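Local coordinates for protein V-type ATP synthase alpha chain (Nanoarchaeum equitans Kin4-M, PDB 5BN3) that belongs to the alpha/beta ATP synthase family as the A subunit of a V-type complex and holds ADP at a pocket built around its P-loop, at residues 477-488 against 506-517. Residues are numbered along the deposited sequence; the frame is centred on the assembly and turned at random.
Sequences YLHMGRIIREGF and TIELMRIIHKYY
Segments 477-488 and 506-517 run antiparallel, with an angle of 166° between their N-to-C directions and a closest axis approach of 11.1 Å, Met480 level with Tyr517, Ile484 with Ile513 and Phe488 with Leu509. They form a helix pair in the helical C-terminal domain of the V/A-type subunit, and reciprocal knobs-into-holes packing joins them. Ile513 enters the hole lined by Met480, Ile483, Ile484 and Phe488; its CD1 lies 4.0 Å from Phe488 CB. In return Phe488 fills the hole among Thr506, Leu509, Met510 and Ile513. With CG anti to the backbone N (chi1 -175°), its ring extends across to the other helix, where CE1 approaches Met510 CG at 3.5 Å and the carbonyl O of Thr506 meets the ring edge. Phe448 of helix 441-458 makes an edge-to-face contact with this same ring and also touches Ile513, so helix 441-458 packs against both knobs. Toward the other end, Met480 bends at chi2 and chi3 and lies between two tyrosines: SD lies at the edge of the Tyr516 ring, 3.7 Å from CD2 and well off the ring normal, a Met-aromatic contact, while CG reaches Tyr517 CD1 at 3.5 Å. Ile483 CD1 packs obliquely against the Tyr516 ring. The hydroxyl of Tyr516 adds a polar link between the helices: His479 NE2 and Tyr516 OH share a nearly straight hydrogen bond of 2.8 Å (165°), the oxygen near the imidazole plane.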
ATOM      1  N   TYR A 477       4.904   3.084  40.693  1.00 60.34           N
ATOM      2  CA  TYR A 477       5.614   3.202  39.423  1.00 62.50           C
ATOM      3  C   TYR A 477       5.082   4.369  38.595  1.00 61.05           C
ATOM      4  O   TYR A 477       5.833   5.025  37.873  1.00 55.79           O
ATOM      5  CB  TYR A 477       5.548   1.886  38.639  1.00 54.28           C
ATOM      6  CG  TYR A 477       6.400   0.795  39.243  1.00 55.33           C
ATOM      7  CD1 TYR A 477       7.783   0.843  39.152  1.00 64.68           C
ATOM      8  CD2 TYR A 477       5.826  -0.280  39.908  1.00 62.61           C
ATOM      9  CE1 TYR A 477       8.572  -0.145  39.703  1.00 62.32           C
ATOM     10  CE2 TYR A 477       6.609  -1.277  40.464  1.00 54.75           C
ATOM     11  CZ  TYR A 477       7.982  -1.202  40.358  1.00 74.27           C
ATOM     12  OH  TYR A 477       8.773  -2.186  40.905  1.00 65.76           O
ATOM     13  N   LEU A 478       3.783   4.627  38.711  1.00 47.77           N
ATOM     14  CA  LEU A 478       3.172   5.781  38.064  1.00 59.66           C
ATOM     15  C   LEU A 478       3.632   7.056  38.766  1.00 59.38           C
ATOM     16  O   LEU A 478       3.783   8.105  38.141  1.00 61.70           O
ATOM     17  CB  LEU A 478       1.646   5.673  38.115  1.00 54.22           C
ATOM     18  CG  LEU A 478       1.052   4.333  37.676  1.00 73.40           C
ATOM     19  CD1 LEU A 478      -0.470   4.351  37.738  1.00 66.69           C
ATOM     20  CD2 LEU A 478       1.526   3.971  36.282  1.00 63.10           C
ATOM     21  N   HIS A 479       3.857   6.947  40.070  1.00 60.80           N
ATOM     22  CA  HIS A 479       4.314   8.068  40.881  1.00 53.77           C
ATOM     23  C   HIS A 479       5.749   8.444  40.527  1.00 43.64           C
ATOM     24  O   HIS A 479       6.036   9.598  40.206  1.00 50.60           O
ATOM     25  CB  HIS A 479       4.221   7.709  42.365  1.00 55.10           C
ATOM     26  CG  HIS A 479       4.499   8.850  43.284  1.00 53.43           C
ATOM     27  ND1 HIS A 479       3.750  10.012  43.284  1.00 65.18           N
ATOM     28  CD2 HIS A 479       5.439   9.020  44.246  1.00 56.26           C
ATOM     29  CE1 HIS A 479       4.217  10.839  44.195  1.00 57.84           C
ATOM     30  NE2 HIS A 479       5.246  10.258  44.798  1.00 60.65           N
ATOM     31  N   MET A 480       6.645   7.464  40.590  1.00 48.52           N
ATOM     32  CA  MET A 480       8.056   7.683  40.283  1.00 49.75           C
ATOM     33  C   MET A 480       8.279   7.992  38.806  1.00 52.79           C
ATOM     34  O   MET A 480       9.161   8.780  38.457  1.00 44.52           O
ATOM     35  CB  MET A 480       8.889   6.461  40.676  1.00 46.67           C
ATOM     36  CG  MET A 480       8.875   6.142  42.158  1.00 57.07           C
ATOM     37  SD  MET A 480       9.393   7.537  43.173  1.00 56.20           S
ATOM     38  CE  MET A 480      11.015   7.863  42.487  1.00 49.29           C
ATOM     39  N   GLY A 481       7.484   7.363  37.946  1.00 54.13           N
ATOM     40  CA  GLY A 481       7.565   7.597  36.515  1.00 55.78           C
ATOM     41  C   GLY A 481       7.261   9.042  36.177  1.00 48.01           C
ATOM     42  O   GLY A 481       7.937   9.646  35.344  1.00 43.76           O
ATOM     43  N   ARG A 482       6.244   9.596  36.832  1.00 41.97           N
ATOM     44  CA  ARG A 482       5.882  10.997  36.650  1.00 46.77           C
ATOM     45  C   ARG A 482       7.010  11.930  37.091  1.00 53.24           C
ATOM     46  O   ARG A 482       7.280  12.943  36.442  1.00 46.77           O
ATOM     47  CB  ARG A 482       4.592  11.323  37.415  1.00 49.84           C
ATOM     48  CG  ARG A 482       4.213  12.802  37.390  1.00 56.56           C
ATOM     49  CD  ARG A 482       2.925  13.088  38.153  1.00 63.15           C
ATOM     50  NE  ARG A 482       2.592  14.513  38.150  1.00 83.83           N
ATOM     51  CZ  ARG A 482       2.843  15.344  39.157  1.00 87.46           C
ATOM     52  NH1 ARG A 482       3.424  14.894  40.261  1.00 83.70           N
ATOM     53  NH2 ARG A 482       2.508  16.624  39.064  1.00 88.15           N
ATOM     54  N   ILE A 483       7.668  11.576  38.193  1.00 46.09           N
ATOM     55  CA  ILE A 483       8.775  12.366  38.723  1.00 43.23           C
ATOM     56  C   ILE A 483       9.968  12.368  37.767  1.00 40.71           C
ATOM     57  O   ILE A 483      10.584  13.408  37.526  1.00 39.68           O
ATOM     58  CB  ILE A 483       9.228  11.838  40.102  1.00 44.36           C
ATOM     59  CG1 ILE A 483       8.092  11.963  41.121  1.00 49.58           C
ATOM     60  CG2 ILE A 483      10.446  12.596  40.598  1.00 47.76           C
ATOM     61  CD1 ILE A 483       8.452  11.437  42.495  1.00 55.44           C
ATOM     62  N   ILE A 484      10.288  11.196  37.227  1.00 34.88           N
ATOM     63  CA  ILE A 484      11.388  11.062  36.279  1.00 43.25           C
ATOM     64  C   ILE A 484      11.086  11.820  34.985  1.00 37.22           C
ATOM     65  O   ILE A 484      11.950  12.520  34.451  1.00 42.10           O
ATOM     66  CB  ILE A 484      11.681   9.573  35.980  1.00 45.08           C
ATOM     67  CG1 ILE A 484      12.219   8.880  37.238  1.00 43.40           C
ATOM     68  CG2 ILE A 484      12.676   9.436  34.839  1.00 41.47           C
ATOM     69  CD1 ILE A 484      12.156   7.364  37.190  1.00 38.98           C
ATOM     70  N   ARG A 485       9.858  11.690  34.490  1.00 39.22           N
ATOM     71  CA  ARG A 485       9.451  12.371  33.263  1.00 38.43           C
ATOM     72  C   ARG A 485       9.401  13.890  33.422  1.00 50.17           C
ATOM     73  O   ARG A 485       9.982  14.618  32.618  1.00 38.31           O
ATOM     74  CB  ARG A 485       8.100  11.840  32.770  1.00 37.34           C
ATOM     75  CG  ARG A 485       8.172  10.459  32.124  1.00 35.94           C
ATOM     76  CD  ARG A 485       6.821  10.006  31.575  1.00 46.24           C
ATOM     77  NE  ARG A 485       5.882   9.621  32.628  1.00 47.23           N
ATOM     78  CZ  ARG A 485       4.905  10.398  33.081  1.00 49.19           C
ATOM     79  NH1 ARG A 485       4.728  11.609  32.572  1.00 45.26           N
ATOM     80  NH2 ARG A 485       4.100   9.964  34.040  1.00 49.36           N
ATOM     81  N   GLU A 486       8.718  14.366  34.460  1.00 37.68           N
ATOM     82  CA  GLU A 486       8.512  15.804  34.644  1.00 45.25           C
ATOM     83  C   GLU A 486       9.679  16.520  35.322  1.00 49.15           C
ATOM     84  O   GLU A 486       9.828  17.733  35.183  1.00 51.55           O
ATOM     85  CB  GLU A 486       7.213  16.073  35.420  1.00 46.34           C
ATOM     86  CG  GLU A 486       5.939  15.691  34.675  1.00 59.25           C
ATOM     87  CD  GLU A 486       4.677  16.022  35.459  1.00 76.04           C
ATOM     88  OE1 GLU A 486       4.790  16.546  36.587  1.00 88.74           O
ATOM     89  OE2 GLU A 486       3.570  15.757  34.943  1.00 87.84           O
ATOM     90  N   GLY A 487      10.501  15.776  36.056  1.00 42.35           N
ATOM     91  CA  GLY A 487      11.584  16.381  36.813  1.00 41.42           C
ATOM     92  C   GLY A 487      12.980  16.128  36.275  1.00 50.72           C
ATOM     93  O   GLY A 487      13.918  16.838  36.636  1.00 43.68           O
ATOM     94  N   PHE A 488      13.124  15.127  35.410  1.00 38.67           N
ATOM     95  CA  PHE A 488      14.440  14.758  34.895  1.00 38.47           C
ATOM     96  C   PHE A 488      14.519  14.760  33.365  1.00 45.27           C
ATOM     97  O   PHE A 488      15.376  15.425  32.782  1.00 37.66           O
ATOM     98  CB  PHE A 488      14.854  13.390  35.441  1.00 38.24           C
ATOM     99  CG  PHE A 488      16.245  12.982  35.060  1.00 44.99           C
ATOM    100  CD1 PHE A 488      17.340  13.559  35.680  1.00 40.04           C
ATOM    101  CD2 PHE A 488      16.457  12.017  34.087  1.00 42.51           C
ATOM    102  CE1 PHE A 488      18.625  13.187  35.333  1.00 38.17           C
ATOM    103  CE2 PHE A 488      17.739  11.640  33.737  1.00 44.60           C
ATOM    104  CZ  PHE A 488      18.825  12.226  34.360  1.00 39.83           C
ATOM    105  N   THR A 506      22.699  17.346  36.840  1.00 42.35           N
ATOM    106  CA  THR A 506      22.150  16.091  36.337  1.00 42.81           C
ATOM    107  C   THR A 506      22.296  14.956  37.354  1.00 41.58           C
ATOM    108  O   THR A 506      21.325  14.256  37.650  1.00 45.83           O
ATOM    109  CB  THR A 506      22.820  15.679  35.013  1.00 46.47           C
ATOM    110  OG1 THR A 506      22.685  16.737  34.056  1.00 44.32           O
ATOM    111  CG2 THR A 506      22.168  14.430  34.468  1.00 40.42           C
ATOM    112  N   ILE A 507      23.505  14.784  37.885  1.00 50.08           N
ATOM    113  CA  ILE A 507      23.777  13.739  38.871  1.00 47.34           C
ATOM    114  C   ILE A 507      22.967  13.950  40.151  1.00 47.65           C
ATOM    115  O   ILE A 507      22.364  13.010  40.674  1.00 45.57           O
ATOM    116  CB  ILE A 507      25.282  13.667  39.233  1.00 58.61           C
ATOM    117  CG1 ILE A 507      26.136  13.358  37.998  1.00 54.73           C
ATOM    118  CG2 ILE A 507      25.524  12.630  40.316  1.00 51.87           C
ATOM    119  CD1 ILE A 507      25.661  12.172  37.192  1.00 64.91           C
ATOM    120  N   GLU A 508      22.956  15.184  40.651  1.00 52.03           N
ATOM    121  CA  GLU A 508      22.225  15.510  41.874  1.00 53.26           C
ATOM    122  C   GLU A 508      20.735  15.225  41.756  1.00 54.91           C
ATOM    123  O   GLU A 508      20.110  14.768  42.713  1.00 51.13           O
ATOM    124  CB  GLU A 508      22.452  16.971  42.271  1.00 45.17           C
ATOM    125  CG  GLU A 508      23.786  17.218  42.953  1.00 54.40           C
ATOM    126  CD  GLU A 508      23.943  16.414  44.229  1.00 91.56           C
ATOM    127  OE1 GLU A 508      23.077  16.536  45.122  1.00 81.81           O
ATOM    128  OE2 GLU A 508      24.929  15.655  44.340  1.00 86.58           O
ATOM    129  N   LEU A 509      20.172  15.496  40.582  1.00 52.66           N
ATOM    130  CA  LEU A 509      18.775  15.179  40.314  1.00 41.41           C
ATOM    131  C   LEU A 509      18.524  13.676  40.400  1.00 38.62           C
ATOM    132  O   LEU A 509      17.529  13.242  40.979  1.00 46.17           O
ATOM    133  CB  LEU A 509      18.353  15.705  38.939  1.00 46.53           C
ATOM    134  CG  LEU A 509      17.840  17.144  38.888  1.00 58.58           C
ATOM    135  CD1 LEU A 509      17.489  17.549  37.465  1.00 53.09           C
ATOM    136  CD2 LEU A 509      16.633  17.282  39.791  1.00 51.59           C
ATOM    137  N   MET A 510      19.430  12.891  39.824  1.00 42.22           N
ATOM    138  CA  MET A 510      19.323  11.435  39.863  1.00 52.55           C
ATOM    139  C   MET A 510      19.406  10.927  41.302  1.00 47.73           C
ATOM    140  O   MET A 510      18.669  10.022  41.694  1.00 46.01           O
ATOM    141  CB  MET A 510      20.429  10.788  39.016  1.00 44.66           C
ATOM    142  CG  MET A 510      20.421  11.193  37.549  1.00 56.57           C
ATOM    143  SD  MET A 510      21.755  10.450  36.583  1.00 51.46           S
ATOM    144  CE  MET A 510      21.319   8.717  36.706  1.00 59.12           C
ATOM    145  N   ARG A 511      20.299  11.525  42.084  1.00 50.82           N
ATOM    146  CA  ARG A 511      20.528  11.102  43.463  1.00 52.80           C
ATOM    147  C   ARG A 511      19.344  11.386  44.384  1.00 46.03           C
ATOM    148  O   ARG A 511      18.989  10.551  45.212  1.00 56.58           O
ATOM    149  CB  ARG A 511      21.801  11.750  44.015  1.00 48.55           C
ATOM    150  CG  ARG A 511      23.080  11.086  43.532  1.00 56.44           C
ATOM    151  CD  ARG A 511      24.317  11.819  44.016  1.00 70.24           C
ATOM    152  NE  ARG A 511      25.537  11.111  43.641  1.00 75.08           N
ATOM    153  CZ  ARG A 511      26.728  11.685  43.503  1.00 82.30           C
ATOM    154  NH1 ARG A 511      26.866  12.988  43.704  1.00 83.96           N
ATOM    155  NH2 ARG A 511      27.779  10.955  43.158  1.00 70.80           N
ATOM    156  N   ILE A 512      18.731  12.556  44.233  1.00 46.69           N
ATOM    157  CA  ILE A 512      17.591  12.923  45.070  1.00 46.03           C
ATOM    158  C   ILE A 512      16.327  12.145  44.688  1.00 63.83           C
ATOM    159  O   ILE A 512      15.518  11.803  45.553  1.00 54.25           O
ATOM    160  CB  ILE A 512      17.344  14.454  45.068  1.00 56.06           C
ATOM    161  CG1 ILE A 512      16.279  14.834  46.098  1.00 65.06           C
ATOM    162  CG2 ILE A 512      16.951  14.946  43.684  1.00 57.70           C
ATOM    163  CD1 ILE A 512      16.626  14.419  47.508  1.00 70.83           C
ATOM    164  N   ILE A 513      16.172  11.851  43.400  1.00 50.02           N
ATOM    165  CA  ILE A 513      15.068  11.019  42.931  1.00 46.53           C
ATOM    166  C   ILE A 513      15.232   9.594  43.460  1.00 49.94           C
ATOM    167  O   ILE A 513      14.278   8.987  43.948  1.00 51.93           O
ATOM    168  CB  ILE A 513      14.990  10.995  41.384  1.00 54.57           C
ATOM    169  CG1 ILE A 513      14.517  12.348  40.849  1.00 52.11           C
ATOM    170  CG2 ILE A 513      14.044   9.910  40.908  1.00 43.17           C
ATOM    171  CD1 ILE A 513      14.528  12.442  39.333  1.00 52.87           C
ATOM    172  N   HIS A 514      16.450   9.070  43.362  1.00 42.11           N
ATOM    173  CA  HIS A 514      16.763   7.740  43.872  1.00 60.43           C
ATOM    174  C   HIS A 514      16.565   7.666  45.383  1.00 65.64           C
ATOM    175  O   HIS A 514      16.071   6.666  45.905  1.00 57.72           O
ATOM    176  CB  HIS A 514      18.198   7.355  43.516  1.00 53.36           C
ATOM    177  CG  HIS A 514      18.667   6.096  44.174  1.00 64.61           C
ATOM    178  ND1 HIS A 514      18.077   4.871  43.941  1.00 68.10           N
ATOM    179  CD2 HIS A 514      19.667   5.869  45.057  1.00 66.40           C
ATOM    180  CE1 HIS A 514      18.695   3.946  44.652  1.00 73.20           C
ATOM    181  NE2 HIS A 514      19.664   4.524  45.339  1.00 71.07           N
ATOM    182  N   LYS A 515      16.961   8.728  46.079  1.00 64.06           N
ATOM    183  CA  LYS A 515      16.830   8.796  47.531  1.00 64.24           C
ATOM    184  C   LYS A 515      15.362   8.830  47.947  1.00 53.69           C
ATOM    185  O   LYS A 515      14.974   8.212  48.937  1.00 72.86           O
ATOM    186  CB  LYS A 515      17.570  10.023  48.075  1.00 72.13           C
ATOM    187  CG  LYS A 515      17.615  10.111  49.594  1.00 73.76           C
ATOM    188  CD  LYS A 515      18.350  11.365  50.060  1.00 75.11           C
ATOM    189  CE  LYS A 515      19.849  11.287  49.802  1.00 69.00           C
ATOM    190  NZ  LYS A 515      20.549  10.378  50.753  1.00 82.21           N
ATOM    191  N   TYR A 516      14.550   9.554  47.183  1.00 50.76           N
ATOM    192  CA  TYR A 516      13.112   9.590  47.418  1.00 51.14           C
ATOM    193  C   TYR A 516      12.514   8.208  47.188  1.00 60.97           C
ATOM    194  O   TYR A 516      11.641   7.768  47.932  1.00 59.87           O
ATOM    195  CB  TYR A 516      12.448  10.612  46.493  1.00 53.32           C
ATOM    196  CG  TYR A 516      10.941  10.689  46.629  1.00 52.59           C
ATOM    197  CD1 TYR A 516      10.356  11.357  47.695  1.00 61.24           C
ATOM    198  CD2 TYR A 516      10.106  10.108  45.683  1.00 57.74           C
ATOM    199  CE1 TYR A 516       8.982  11.435  47.823  1.00 58.04           C
ATOM    200  CE2 TYR A 516       8.729  10.183  45.804  1.00 64.49           C
ATOM    201  CZ  TYR A 516       8.174  10.848  46.876  1.00 61.49           C
ATOM    202  OH  TYR A 516       6.808  10.931  47.008  1.00 58.94           O
ATOM    203  N   TYR A 517      13.006   7.531  46.155  1.00 62.15           N
ATOM    204  CA  TYR A 517      12.506   6.219  45.750  1.00 65.41           C
ATOM    205  C   TYR A 517      12.704   5.156  46.824  1.00 57.95           C
ATOM    206  O   TYR A 517      11.768   4.433  47.165  1.00 58.14           O
ATOM    207  CB  TYR A 517      13.190   5.782  44.452  1.00 52.40           C
ATOM    208  CG  TYR A 517      12.692   4.474  43.879  1.00 47.58           C
ATOM    209  CD1 TYR A 517      11.336   4.192  43.811  1.00 51.32           C
ATOM    210  CD2 TYR A 517      13.578   3.533  43.381  1.00 62.91           C
ATOM    211  CE1 TYR A 517      10.880   3.003  43.279  1.00 57.84           C
ATOM    212  CE2 TYR A 517      13.132   2.341  42.843  1.00 53.34           C
ATOM    213  CZ  TYR A 517      11.781   2.082  42.796  1.00 54.48           C
ATOM    214  OH  TYR A 517      11.323   0.901  42.266  1.00 73.32           O
TER